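PDB 3LYB: putative endoribonuclease from Klebsiella pneumoniae, which belongs to the L-PSP family of the YjgF-like clan and probably acts as a hydrolase that cleaves RNA, though its substrate is not established. Local coordinates for residues Ile95-Tyr100 with Gln121-Thr126; Gln99-Leu104 with Val139-Glu144. One frame throughout, in Å; residues are numbered along the deposited sequence.

Contact 1: residues Ile95-Tyr100 with Gln121-Thr126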
loop_
_atom_site.group_PDB
_atom_site.type_symbol
_atom_site.label_atom_id
_atom_site.label_comp_id
_atom_site.label_asym_id
_atom_site.label_seq_id
_atom_site.Cartn_x
_atom_site.Cartn_y
_atom_site.Cartn_z
ATOM N N ILE B 95 21.886 34.450 -1.329
ATOM C CA ILE B 95 21.972 34.096 -2.752
ATOM C C ILE B 95 21.545 32.660 -3.132
ATOM O O ILE B 95 21.217 32.388 -4.297
ATOM C CB ILE B 95 23.395 34.321 -3.328
ATOM C CG1 ILE B 95 24.417 33.568 -2.486
ATOM C CG2 ILE B 95 23.718 35.819 -3.413
ATOM C CD1 ILE B 95 25.334 32.728 -3.287
ATOM N N LYS B 96 21.574 31.742 -2.172
ATOM C CA LYS B 96 21.246 30.346 -2.443
ATOM C C LYS B 96 20.184 29.891 -1.466
ATOM O O LYS B 96 20.273 30.142 -0.260
ATOM C CB LYS B 96 22.507 29.483 -2.309
ATOM C CG LYS B 96 22.421 28.049 -2.823
ATOM C CD LYS B 96 23.427 27.186 -2.052
ATOM C CE LYS B 96 24.046 26.077 -2.881
ATOM N NZ LYS B 96 23.019 25.125 -3.335
ATOM N N LEU B 97 19.153 29.249 -1.990
ATOM C CA LEU B 97 18.194 28.546 -1.126
ATOM C C LEU B 97 18.076 27.086 -1.531
ATOM O O LEU B 97 17.963 26.771 -2.729
ATOM C CB LEU B 97 16.816 29.200 -1.173
ATOM C CG LEU B 97 16.651 30.626 -0.651
ATOM C CD1 LEU B 97 15.189 30.931 -0.724
ATOM C CD2 LEU B 97 17.168 30.842 0.768
ATOM N N VAL B 98 18.118 26.195 -0.545
ATOM C CA VAL B 98 17.719 24.801 -0.780
ATOM C C VAL B 98 16.375 24.573 -0.069
ATOM O O VAL B 98 16.273 24.736 1.147
ATOM C CB VAL B 98 18.816 23.747 -0.406
ATOM C CG1 VAL B 98 18.344 22.360 -0.756
ATOM C CG2 VAL B 98 20.107 24.022 -1.145
ATOM N N GLN B 99 15.350 24.235 -0.848
ATOM C CA GLN B 99 14.000 24.088 -0.319
ATOM C C GLN B 99 13.462 22.661 -0.412
ATOM O O GLN B 99 13.376 22.088 -1.492
ATOM C CB GLN B 99 13.068 25.048 -1.039
ATOM C CG GLN B 99 13.422 26.527 -0.809
ATOM C CD GLN B 99 13.456 27.308 -2.098
ATOM O OE1 GLN B 99 12.956 28.414 -2.161
ATOM N NE2 GLN B 99 14.061 26.736 -3.140
ATOM N N TYR B 100 13.073 22.121 0.738
ATOM C CA TYR B 100 12.641 20.744 0.896
ATOM C C TYR B 100 11.153 20.667 1.210
ATOM O O TYR B 100 10.690 21.254 2.179
ATOM C CB TYR B 100 13.412 20.134 2.057
ATOM C CG TYR B 100 14.919 20.073 1.881
ATOM C CD1 TYR B 100 15.497 19.092 1.083
ATOM C CD2 TYR B 100 15.759 20.979 2.537
ATOM C CE1 TYR B 100 16.861 19.010 0.919
ATOM C CE2 TYR B 100 17.148 20.908 2.389
ATOM C CZ TYR B 100 17.690 19.903 1.582
ATOM O OH TYR B 100 19.057 19.789 1.403
ATOM N N GLN B 121 15.294 40.746 -7.585
ATOM C CA GLN B 121 15.894 39.538 -8.223
ATOM C C GLN B 121 16.037 38.282 -7.291
ATOM O O GLN B 121 16.891 38.261 -6.371
ATOM C CB GLN B 121 17.226 39.890 -8.941
ATOM C CG GLN B 121 18.559 39.638 -8.142
ATOM C CD GLN B 121 18.912 40.721 -7.096
ATOM O OE1 GLN B 121 20.050 40.774 -6.618
ATOM N NE2 GLN B 121 17.946 41.576 -6.746
ATOM N N PRO B 122 15.217 37.228 -7.545
ATOM C CA PRO B 122 15.170 35.984 -6.726
ATOM C C PRO B 122 16.552 35.296 -6.532
ATOM O O PRO B 122 17.499 35.621 -7.253
ATOM C CB PRO B 122 14.214 35.075 -7.524
ATOM C CG PRO B 122 14.207 35.650 -8.932
ATOM C CD PRO B 122 14.336 37.135 -8.728
ATOM N N PRO B 123 16.675 34.351 -5.573
ATOM C CA PRO B 123 17.973 33.690 -5.423
ATOM C C PRO B 123 18.136 32.426 -6.278
ATOM O O PRO B 123 17.185 31.990 -6.937
ATOM C CB PRO B 123 18.016 33.332 -3.926
ATOM C CG PRO B 123 16.585 33.281 -3.483
ATOM C CD PRO B 123 15.703 33.849 -4.589
ATOM N N VAL B 124 19.350 31.878 -6.286
ATOM C CA VAL B 124 19.592 30.525 -6.780
ATOM C C VAL B 124 18.768 29.539 -5.958
ATOM O O VAL B 124 18.527 29.759 -4.763
ATOM C CB VAL B 124 21.108 30.207 -6.797
ATOM C CG1 VAL B 124 21.406 28.738 -6.577
ATOM C CG2 VAL B 124 21.708 30.693 -8.124
ATOM N N SER B 125 18.304 28.474 -6.603
ATOM C CA SER B 125 17.213 27.682 -6.022
ATOM C C SER B 125 17.234 26.181 -6.344
ATOM O O SER B 125 17.344 25.753 -7.493
ATOM C CB SER B 125 15.870 28.309 -6.423
ATOM O OG SER B 125 14.774 27.659 -5.844
ATOM N N THR B 126 17.143 25.394 -5.292
ATOM C CA THR B 126 16.904 23.979 -5.420
ATOM C C THR B 126 15.618 23.628 -4.680
ATOM O O THR B 126 15.367 24.101 -3.562
ATOM C CB THR B 126 18.085 23.156 -4.877
ATOM O OG1 THR B 126 19.236 23.452 -5.653
ATOM C CG2 THR B 126 17.810 21.659 -4.967
#
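Strand segments 95-100 and 124-126 run parallel, 13° apart, and Val-124 N bonds to Ile-95 O, Leu-97 N to Val-124 O, Thr-126 N to Leu-97 O and Gln-99 N to Thr-126 O. Pro-123, with no N-H to give, suits the point just before this pairing begins; its CG rests 3.9 Å from Leu-97 CG, ring and branched chain meeting at a slant. On the same face Gln-99 bends back at chi2 (132°), which carries its amide over the neighbouring strand. There NE2 gives one hydrogen to Ser-125 OG at 2.9 Å and another to Thr-126 O at 3.0 Å. Both acceptors lie in the amide plane. Thr-126 O therefore takes two donors, Gln-99 N and Gln-99 NE2, which arrive from opposite faces of its carbonyl plane. Tyr-110 bonds Gln-99 OE1 and Arg-114 bonds Ser-125 OG, partners consistent with this rotation of the amide; a glutamine, donor and acceptor at once, fits this buried place. On the reverse face Lys-96 CG touches Val-124 CG1 at 3.9 Å, while Lys-96 NZ and Thr-126 OG1 reach Glu-144 of a second subunit. Strands 94-101 and 124-129 form a beta-alpha-beta crossover: helix 107-115 covers the Leu-97 and Gln-99 face, the second subunit packs against the other, and strand 141-148 lies beyond strand 94-101.

Contact 2: residues Gln99-Leu104 with Val139-Glu144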
loop_
_atom_site.group_PDB
_atom_site.type_symbol
_atom_site.label_atom_id
_atom_site.label_comp_id
_atom_site.label_asym_id
_atom_site.label_seq_id
_atom_site.Cartn_x
_atom_site.Cartn_y
_atom_site.Cartn_z
ATOM N N GLN B 99 15.350 24.235 -0.848
ATOM C CA GLN B 99 14.000 24.088 -0.319
ATOM C C GLN B 99 13.462 22.661 -0.412
ATOM O O GLN B 99 13.376 22.088 -1.492
ATOM C CB GLN B 99 13.068 25.048 -1.039
ATOM C CG GLN B 99 13.422 26.527 -0.809
ATOM C CD GLN B 99 13.456 27.308 -2.098
ATOM O OE1 GLN B 99 12.956 28.414 -2.161
ATOM N NE2 GLN B 99 14.061 26.736 -3.140
ATOM N N TYR B 100 13.073 22.121 0.738
ATOM C CA TYR B 100 12.641 20.744 0.896
ATOM C C TYR B 100 11.153 20.667 1.210
ATOM O O TYR B 100 10.690 21.254 2.179
ATOM C CB TYR B 100 13.412 20.134 2.057
ATOM C CG TYR B 100 14.919 20.073 1.881
ATOM C CD1 TYR B 100 15.497 19.092 1.083
ATOM C CD2 TYR B 100 15.759 20.979 2.537
ATOM C CE1 TYR B 100 16.861 19.010 0.919
ATOM C CE2 TYR B 100 17.148 20.908 2.389
ATOM C CZ TYR B 100 17.690 19.903 1.582
ATOM O OH TYR B 100 19.057 19.789 1.403
ATOM N N PHE B 101 10.412 19.923 0.399
ATOM C CA PHE B 101 8.973 19.773 0.587
ATOM C C PHE B 101 8.585 18.346 0.864
ATOM O O PHE B 101 9.185 17.416 0.320
ATOM C CB PHE B 101 8.223 20.136 -0.692
ATOM C CG PHE B 101 8.285 21.576 -1.064
ATOM C CD1 PHE B 101 9.449 22.128 -1.595
ATOM C CD2 PHE B 101 7.150 22.385 -0.926
ATOM C CE1 PHE B 101 9.483 23.472 -1.974
ATOM C CE2 PHE B 101 7.180 23.734 -1.304
ATOM C CZ PHE B 101 8.358 24.276 -1.830
ATOM N N ARG B 102 7.540 18.177 1.658
ATOM C CA ARG B 102 6.846 16.903 1.745
ATOM C C ARG B 102 5.971 16.661 0.524
ATOM O O ARG B 102 5.648 15.530 0.208
ATOM C CB ARG B 102 5.983 16.849 3.013
ATOM C CG ARG B 102 6.817 16.511 4.229
ATOM C CD ARG B 102 6.048 15.924 5.357
ATOM N NE ARG B 102 5.719 14.540 5.109
ATOM C CZ ARG B 102 4.513 14.004 5.278
ATOM N NH1 ARG B 102 3.501 14.734 5.733
ATOM N NH2 ARG B 102 4.331 12.711 5.026
ATOM N N ASN B 103 5.573 17.732 -0.152
ATOM C CA ASN B 103 4.618 17.637 -1.255
ATOM C C ASN B 103 4.751 18.799 -2.234
ATOM O O ASN B 103 4.299 19.911 -1.943
ATOM C CB ASN B 103 3.194 17.617 -0.705
ATOM C CG ASN B 103 2.176 17.273 -1.754
ATOM O OD1 ASN B 103 2.318 17.598 -2.937
ATOM N ND2 ASN B 103 1.145 16.592 -1.334
ATOM N N LEU B 104 5.337 18.543 -3.397
ATOM C CA LEU B 104 5.541 19.626 -4.359
ATOM C C LEU B 104 4.244 20.261 -4.906
ATOM O O LEU B 104 4.295 21.308 -5.568
ATOM C CB LEU B 104 6.482 19.215 -5.500
ATOM C CG LEU B 104 7.956 19.090 -5.102
ATOM C CD1 LEU B 104 8.818 18.613 -6.264
ATOM C CD2 LEU B 104 8.521 20.390 -4.547
ATOM N N VAL B 139 5.572 19.067 9.467
ATOM C CA VAL B 139 6.391 20.098 8.866
ATOM C C VAL B 139 6.419 19.906 7.342
ATOM O O VAL B 139 6.899 18.901 6.845
ATOM C CB VAL B 139 7.803 20.119 9.517
ATOM C CG1 VAL B 139 8.839 20.803 8.648
ATOM C CG2 VAL B 139 7.729 20.752 10.899
ATOM N N LEU B 140 5.905 20.883 6.611
ATOM C CA LEU B 140 5.664 20.767 5.172
ATOM C C LEU B 140 6.746 21.366 4.270
ATOM O O LEU B 140 6.797 21.073 3.067
ATOM C CB LEU B 140 4.333 21.427 4.821
ATOM C CG LEU B 140 3.081 20.972 5.574
ATOM C CD1 LEU B 140 1.902 21.924 5.258
ATOM C CD2 LEU B 140 2.754 19.582 5.150
ATOM N N ILE B 141 7.612 22.184 4.856
ATOM C CA ILE B 141 8.601 22.946 4.103
ATOM C C ILE B 141 9.792 23.207 5.007
ATOM O O ILE B 141 9.632 23.500 6.174
ATOM C CB ILE B 141 7.997 24.286 3.578
ATOM C CG1 ILE B 141 9.051 25.150 2.894
ATOM C CG2 ILE B 141 7.329 25.099 4.712
ATOM C CD1 ILE B 141 9.325 24.790 1.475
ATOM N N GLU B 142 10.993 23.054 4.491
ATOM C CA GLU B 142 12.173 23.432 5.247
ATOM C C GLU B 142 13.152 24.052 4.268
ATOM O O GLU B 142 13.435 23.444 3.223
ATOM C CB GLU B 142 12.811 22.227 5.931
ATOM C CG GLU B 142 14.292 22.458 6.189
ATOM C CD GLU B 142 14.908 21.511 7.194
ATOM O OE1 GLU B 142 14.184 20.642 7.720
ATOM O OE2 GLU B 142 16.134 21.638 7.459
ATOM N N VAL B 143 13.643 25.255 4.587
ATOM C CA VAL B 143 14.570 25.980 3.687
ATOM C C VAL B 143 15.943 26.143 4.291
ATOM O O VAL B 143 16.070 26.432 5.466
ATOM C CB VAL B 143 14.068 27.383 3.296
ATOM C CG1 VAL B 143 15.038 28.018 2.303
ATOM C CG2 VAL B 143 12.695 27.315 2.687
ATOM N N GLU B 144 16.965 25.934 3.478
ATOM C CA GLU B 144 18.353 26.126 3.881
ATOM C C GLU B 144 18.920 27.304 3.102
ATOM O O GLU B 144 18.780 27.375 1.895
ATOM C CB GLU B 144 19.167 24.854 3.604
ATOM C CG GLU B 144 20.662 24.939 3.928
ATOM C CD GLU B 144 21.488 23.903 3.162
ATOM O OE1 GLU B 144 21.342 22.699 3.461
ATOM O OE2 GLU B 144 22.292 24.274 2.264
HETATM O O HOH W 1 4.932 20.522 1.142
#
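Tyr-100 and Glu-142 form a hydrogen-bonded antiparallel pair, Tyr-100 N giving to Glu-142 O at 2.8 Å and Glu-142 N to Tyr-100 O at 2.9 Å. The tightly packed part is the non-hydrogen-bonded pair beside it, where Ile-141 and Phe-101 lie side by side. With CG1 anti to the backbone N (chi1 175°), Ile-141 sends CD1 over one face of the Phe-101 ring, a CH-pi contact 3.6 Å from the centroid. The unbranched end of an isoleucine suits a flat aromatic face. Next along this side of the sheet, both methyls of Val-143 lie against the same side of Gln-99 CG, CG2 coming within 3.7 Å. On the other face the Tyr-100 ring turns an edge to Glu-142 O, CD2 3.5 Å away. Past Phe-101 the pairing slackens. Arg-102 N makes only a weak bond to Leu-140 O, and a water gives hydrogens to Leu-140 O and Asn-103 O, bridging the diverging chains. Arg-102 lays its aliphatic stem along the other chain, CD 3.4 Å from Val-139 O, while its NE bonds to Ser-131 O; a long chain with a polar end fits this partly exposed margin. The pairing lies inside the mixed sheet of the YjgF-like fold, one face of which is packed by helix 107-115, whose Tyr-110 meets Phe-101 edge-to-face, and helix 60-85, on Ile-141 and Val-143; strand 124-129 flanks strand 94-101 beyond.

Overall arrangement
Strand 94-101 is common to both contacts: contact 1 pairs it with the parallel strand 124-129, contact 2 with the antiparallel strand 141-148, and Gln-99 and Tyr-100 belong to both. Both are mostly buried, though contact 2 frays into partly exposed loops. Contact 1 relies on amide and hydroxyl bonds beside helix 107-115; contact 2 puts ring and methyl packing between the sheet and its helices. A probable hydrogen bond from Glu-144 N to Val-98 O joins them. Lys-96 and Thr-126 receive Glu-144 of one neighbouring subunit, while Glu-144 in contact 2 reaches Lys-96 and Thr-126 of another, consistent with the trimers of YjgF-like proteins.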